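Local structure of putative laminarinase (Phanerochaete chrysosporium, 2WLQ) at residues 97-102 / 256-261. The protein probably hydrolyses beta-glucans such as laminarin as a family 16 glycoside hydrolase, here in a nucleophile-disabled form holding laminari-oligosaccharide. The protein carries 1 engineered substitution. Residues are numbered along the deposited sequence; the frame is centred on the assembly and turned at random.
With BGC (beta-D-glucopyranose), chain C; BGC (beta-D-glucopyranose), chain B; BGC (beta-D-glucopyranose), chain D; BGC (beta-D-glucopyranose), chain E.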
ATOM      1  N   GLY A  97      14.786  -4.801  -4.422  1.00  6.48           N
ATOM      2  CA  GLY A  97      14.753  -4.757  -2.979  1.00  7.10           C
ATOM      3  C   GLY A  97      13.594  -3.954  -2.381  1.00  6.76           C
ATOM      4  O   GLY A  97      13.338  -4.066  -1.170  1.00  7.23           O
ATOM      5  N   THR A  98      12.890  -3.167  -3.208  1.00  5.95           N
ATOM      6  CA  THR A  98      11.821  -2.312  -2.663  1.00  5.60           C
ATOM      7  C   THR A  98      10.573  -3.096  -2.300  1.00  4.90           C
ATOM      8  O   THR A  98      10.199  -4.043  -2.994  1.00  5.94           O
ATOM      9  CB  THR A  98      11.397  -1.163  -3.612  1.00  5.72           C
ATOM     10  OG1 THR A  98      10.987  -1.715  -4.868  1.00  6.17           O
ATOM     11  CG2 THR A  98      12.539  -0.189  -3.788  1.00  7.06           C
ATOM     12  N   TRP A  99       9.912  -2.636  -1.246  1.00  4.55           N
ATOM     13  CA  TRP A  99       8.655  -3.232  -0.793  1.00  4.43           C
ATOM     14  C   TRP A  99       7.780  -2.069  -0.298  1.00  4.53           C
ATOM     15  O   TRP A  99       7.743  -1.761   0.907  1.00  4.41           O
ATOM     16  CB  TRP A  99       8.960  -4.260   0.290  1.00  5.48           C
ATOM     17  CG  TRP A  99       7.768  -4.943   0.910  1.00  4.70           C
ATOM     18  CD1 TRP A  99       6.450  -4.835   0.546  1.00  6.35           C
ATOM     19  CD2 TRP A  99       7.813  -5.881   1.994  1.00  5.37           C
ATOM     20  NE1 TRP A  99       5.665  -5.612   1.385  1.00  4.89           N
ATOM     21  CE2 TRP A  99       6.486  -6.266   2.277  1.00  5.92           C
ATOM     22  CE3 TRP A  99       8.852  -6.392   2.787  1.00  8.39           C
ATOM     23  CZ2 TRP A  99       6.168  -7.146   3.323  1.00  6.92           C
ATOM     24  CZ3 TRP A  99       8.536  -7.299   3.793  1.00  7.38           C
ATOM     25  CH2 TRP A  99       7.218  -7.666   4.048  1.00  6.71           C
ATOM     26  N   PRO A 100       7.109  -1.390  -1.254  1.00  4.03           N
ATOM     27  CA  PRO A 100       6.232  -0.295  -0.904  1.00  4.40           C
ATOM     28  C   PRO A 100       4.813  -0.826  -0.556  1.00  3.66           C
ATOM     29  O   PRO A 100       4.392  -1.898  -1.011  1.00  4.88           O
ATOM     30  CB  PRO A 100       6.181   0.521  -2.205  1.00  4.38           C
ATOM     31  CG  PRO A 100       6.250  -0.510  -3.286  1.00  5.29           C
ATOM     32  CD  PRO A 100       7.204  -1.585  -2.720  1.00  5.34           C
ATOM     33  N   ALA A 101       4.062  -0.037   0.217  1.00  4.09           N
ATOM     34  CA  ALA A 101       2.685  -0.431   0.478  1.00  3.72           C
ATOM     35  C   ALA A 101       1.841   0.775   0.864  1.00  3.86           C
ATOM     36  O   ALA A 101       2.331   1.739   1.481  1.00  4.49           O
ATOM     37  CB  ALA A 101       2.654  -1.439   1.601  1.00  5.06           C
ATOM     38  N   ALA A 102       0.561   0.688   0.484  1.00  3.42           N
ATOM     39  CA  ALA A 102      -0.484   1.604   0.963  1.00  4.46           C
ATOM     40  C   ALA A 102      -1.541   0.669   1.501  1.00  4.15           C
ATOM     41  O   ALA A 102      -2.006  -0.216   0.789  1.00  4.41           O
ATOM     42  CB  ALA A 102      -1.034   2.437  -0.171  1.00  5.35           C
ATOM     43  N   ASP A 256      11.007  -9.657   5.408  1.00  8.83           N
ATOM     44  CA  ASP A 256      10.467 -11.005   5.491  1.00 10.29           C
ATOM     45  C   ASP A 256       9.880 -11.504   4.177  1.00 10.60           C
ATOM     46  O   ASP A 256       9.841 -12.713   3.941  1.00 10.92           O
ATOM     47  CB  ASP A 256       9.480 -11.073   6.660  1.00 11.38           C
ATOM     48  CG  ASP A 256      10.177 -10.924   8.022  1.00 11.87           C
ATOM     49  OD1 ASP A 256      11.420 -11.067   8.069  1.00 16.76           O
ATOM     50  OD2 ASP A 256       9.498 -10.663   9.047  1.00 18.54           O
ATOM     51  N   TRP A 257       9.409 -10.596   3.313  1.00  9.60           N
ATOM     52  CA  TRP A 257       8.909 -10.994   2.005  1.00  9.26           C
ATOM     53  C   TRP A 257       9.935 -10.685   0.908  1.00  9.57           C
ATOM     54  O   TRP A 257      10.514 -11.601   0.322  1.00  9.57           O
ATOM     55  CB  TRP A 257       7.566 -10.304   1.712  1.00  9.67           C
ATOM     56  CG  TRP A 257       6.935 -10.692   0.398  1.00  9.86           C
ATOM     57  CD1 TRP A 257       7.265 -11.752  -0.390  1.00 11.93           C
ATOM     58  CD2 TRP A 257       5.837 -10.040  -0.256  1.00  8.93           C
ATOM     59  NE1 TRP A 257       6.470 -11.783  -1.508  1.00 13.39           N
ATOM     60  CE2 TRP A 257       5.581 -10.745  -1.444  1.00  9.81           C
ATOM     61  CE3 TRP A 257       5.053  -8.919   0.043  1.00  8.49           C
ATOM     62  CZ2 TRP A 257       4.583 -10.363  -2.348  1.00  9.49           C
ATOM     63  CZ3 TRP A 257       4.065  -8.544  -0.846  1.00  9.61           C
ATOM     64  CH2 TRP A 257       3.842  -9.260  -2.036  1.00 10.03           C
ATOM     65  N   ALA A 258      10.226  -9.405   0.656  1.00  8.16           N
ATOM     66  CA  ALA A 258      11.068  -9.021  -0.468  1.00  8.15           C
ATOM     67  C   ALA A 258      12.501  -9.562  -0.408  1.00  8.59           C
ATOM     68  O   ALA A 258      13.142  -9.708  -1.455  1.00  9.04           O
ATOM     69  CB  ALA A 258      11.121  -7.490  -0.593  1.00  8.15           C
ATOM     70  N   GLY A 259      12.967  -9.840   0.808  1.00  8.75           N
ATOM     71  CA  GLY A 259      14.373 -10.203   0.997  1.00  9.32           C
ATOM     72  C   GLY A 259      14.666 -11.683   0.897  1.00 11.18           C
ATOM     73  O   GLY A 259      15.838 -12.061   0.924  1.00 12.15           O
ATOM     74  N   GLN A 260      13.635 -12.517   0.796  1.00 10.66           N
ATOM     75  CA  GLN A 260      13.868 -13.965   0.591  1.00 11.62           C
ATOM     76  C   GLN A 260      14.647 -14.150  -0.692  1.00 12.20           C
ATOM     77  O   GLN A 260      14.315 -13.563  -1.706  1.00 12.04           O
ATOM     78  CB  GLN A 260      12.555 -14.719   0.510  1.00 12.57           C
ATOM     79  CG  GLN A 260      11.728 -14.625   1.778  1.00 13.00           C
ATOM     80  CD  GLN A 260      10.480 -15.474   1.713  1.00 15.69           C
ATOM     81  OE1 GLN A 260      10.473 -16.519   1.041  1.00 19.34           O
ATOM     82  NE2 GLN A 260       9.423 -15.058   2.427  1.00 14.70           N
ATOM     83  N   ALA A 261      15.706 -14.953  -0.657  1.00 13.45           N
ATOM     84  CA  ALA A 261      16.548 -15.149  -1.848  1.00 14.24           C
ATOM     85  C   ALA A 261      15.758 -15.588  -3.076  1.00 15.00           C
ATOM     86  O   ALA A 261      15.942 -15.050  -4.177  1.00 14.40           O
ATOM     87  CB  ALA A 261      17.639 -16.195  -1.547  1.00 15.05           C
TER
HETATM   88  C2  BGC C   7       3.771  -9.956   3.801  1.00 14.27           C
HETATM   89  C3  BGC C   7       2.434  -9.284   3.543  1.00 11.84           C
HETATM   90  C4  BGC C   7       1.881  -9.530   2.155  1.00 11.47           C
HETATM   91  C5  BGC C   7       1.853 -11.015   1.875  1.00 10.89           C
HETATM   92  C6  BGC C   7       1.396 -11.296   0.458  1.00 13.85           C
HETATM   93  C1  BGC C   7       3.668 -11.424   3.418  1.00 15.60           C
HETATM   94  O2  BGC C   7       4.072  -9.739   5.171  1.00 15.81           O
HETATM   95  O3  BGC C   7       2.551  -7.904   3.774  1.00 11.08           O
HETATM   96  O4  BGC C   7       0.530  -9.055   2.101  1.00 10.31           O
HETATM   97  O5  BGC C   7       3.162 -11.538   2.101  1.00 13.64           O
HETATM   98  O6  BGC C   7       1.223 -12.698   0.326  1.00 16.44           O
HETATM   99  C2  BGC B   6       6.181 -13.563   4.766  0.50 14.64           C
HETATM  100  C3  BGC B   6       4.926 -13.344   3.917  0.50 15.52           C
HETATM  101  C4  BGC B   6       4.937 -14.221   2.652  0.50 16.10           C
HETATM  102  C5  BGC B   6       5.272 -15.673   2.984  0.50 17.16           C
HETATM  103  C6  BGC B   6       5.380 -16.498   1.706  0.50 18.89           C
HETATM  104  C1  BGC B   6       6.568 -15.039   4.898  0.50 16.41           C
HETATM  105  O2  BGC B   6       6.023 -13.005   6.064  0.50 13.46           O
HETATM  106  O3  BGC B   6       4.973 -11.977   3.571  0.50 13.52           O
HETATM  107  O4  BGC B   6       3.694 -14.214   1.976  0.50 16.56           O
HETATM  108  O5  BGC B   6       6.517 -15.699   3.652  0.50 15.67           O
HETATM  109  O6  BGC B   6       6.356 -15.941   0.845  0.50 21.14           O
HETATM  110  C2  BGC D   1       1.388  -6.830   6.587  1.00 10.73           C
HETATM  111  C3  BGC D   1       2.203  -5.793   7.347  1.00 10.02           C
HETATM  112  C4  BGC D   1       3.035  -5.060   6.303  1.00  9.66           C
HETATM  113  C5  BGC D   1       2.068  -4.350   5.361  1.00  9.19           C
HETATM  114  C6  BGC D   1       2.726  -3.479   4.292  1.00  9.97           C
HETATM  115  C1  BGC D   1       0.511  -6.135   5.555  1.00 12.05           C
HETATM  116  O1  BGC D   1      -0.037  -7.099   4.714  1.00 13.71           O
HETATM  117  O2  BGC D   1       0.494  -7.516   7.436  1.00 12.15           O
HETATM  118  O3  BGC D   1       3.116  -6.382   8.249  1.00 10.15           O
HETATM  119  O4  BGC D   1       3.858  -4.095   6.917  1.00  9.48           O
HETATM  120  O5  BGC D   1       1.306  -5.339   4.708  1.00  8.55           O
HETATM  121  O6  BGC D   1       3.632  -4.230   3.471  1.00  8.55           O
HETATM  122  C2  BGC E   5       8.386 -14.871   7.779  1.00 21.90           C
HETATM  123  C3  BGC E   5       7.980 -15.819   6.639  1.00 20.76           C
HETATM  124  C4  BGC E   5       9.074 -16.884   6.473  1.00 23.20           C
HETATM  125  C5  BGC E   5       9.420 -17.543   7.819  1.00 23.86           C
HETATM  126  C6  BGC E   5      10.539 -18.576   7.694  1.00 25.52           C
HETATM  127  C1  BGC E   5       8.772 -15.599   9.073  1.00 22.52           C
HETATM  128  O2  BGC E   5       7.370 -13.924   8.038  1.00 24.68           O
HETATM  129  O3  BGC E   5       7.906 -15.080   5.432  1.00 18.89           O
HETATM  130  O4  BGC E   5       8.667 -17.857   5.533  1.00 26.98           O
HETATM  131  O5  BGC E   5       9.766 -16.564   8.789  1.00 24.06           O
HETATM  132  O6  BGC E   5      11.749 -18.006   7.218  1.00 25.73           O
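W99 and W257 meet in the sugar-binding cleft of the family 16 beta-sandwich, where a cleft-lining strand runs past the short helix 255-258. Their side chains cross at about a right angle in an offset edge-to-face pair: the six-membered ring of W257 turns its edge to the face of W99, its centroid 5.3 Å from that of the W99 five-membered ring, the planes at 86°. Both beta-carbons point toward the other segment, and in both residues CG lies anti to the backbone N, beside the carbonyl carbon, which lets the indoles cross. The beta-carbon of W257 sits over the same W99 face in a CH-pi contact, with W257 CB 3.8 Å from the centroid of the W99 six-membered ring. On the same side of the W99 ring plane, nearer the main chain, the methyl of A258 packs against the W99 beta-carbon, A258 CB to W99 CB 4.0 Å. No hydrogen bond crosses the contact; aromatic and van der Waals packing holds it.

Glucose units of the bound sugar pack against the same two indoles. The chain C glucose has its O5 over one face of W257, 3.8 Å from W257 CE3, while its O2 lies in plane at the edge of W99. The chain D glucose brings its O6 to 3.2 Å from W99 NE1, whose N-H is hydrogen-bonded to E120. Farther along, Q260 NE2 gives a nearly straight, in-plane bond of 2.8 Å to D256 O (171°). That bond fixes the amide for a second, more bent one, Q260 NE2 to O5 of the chain B glucose, 3.2 Å.

Strand 98-105 pairs antiparallel with strand 246-253, which runs through C254 into helix 255-258. N123, just past strand 115-120, ties the two segments from outside, accepting from G97 N and donating to A258 O, while V122 packs against W257 and A258.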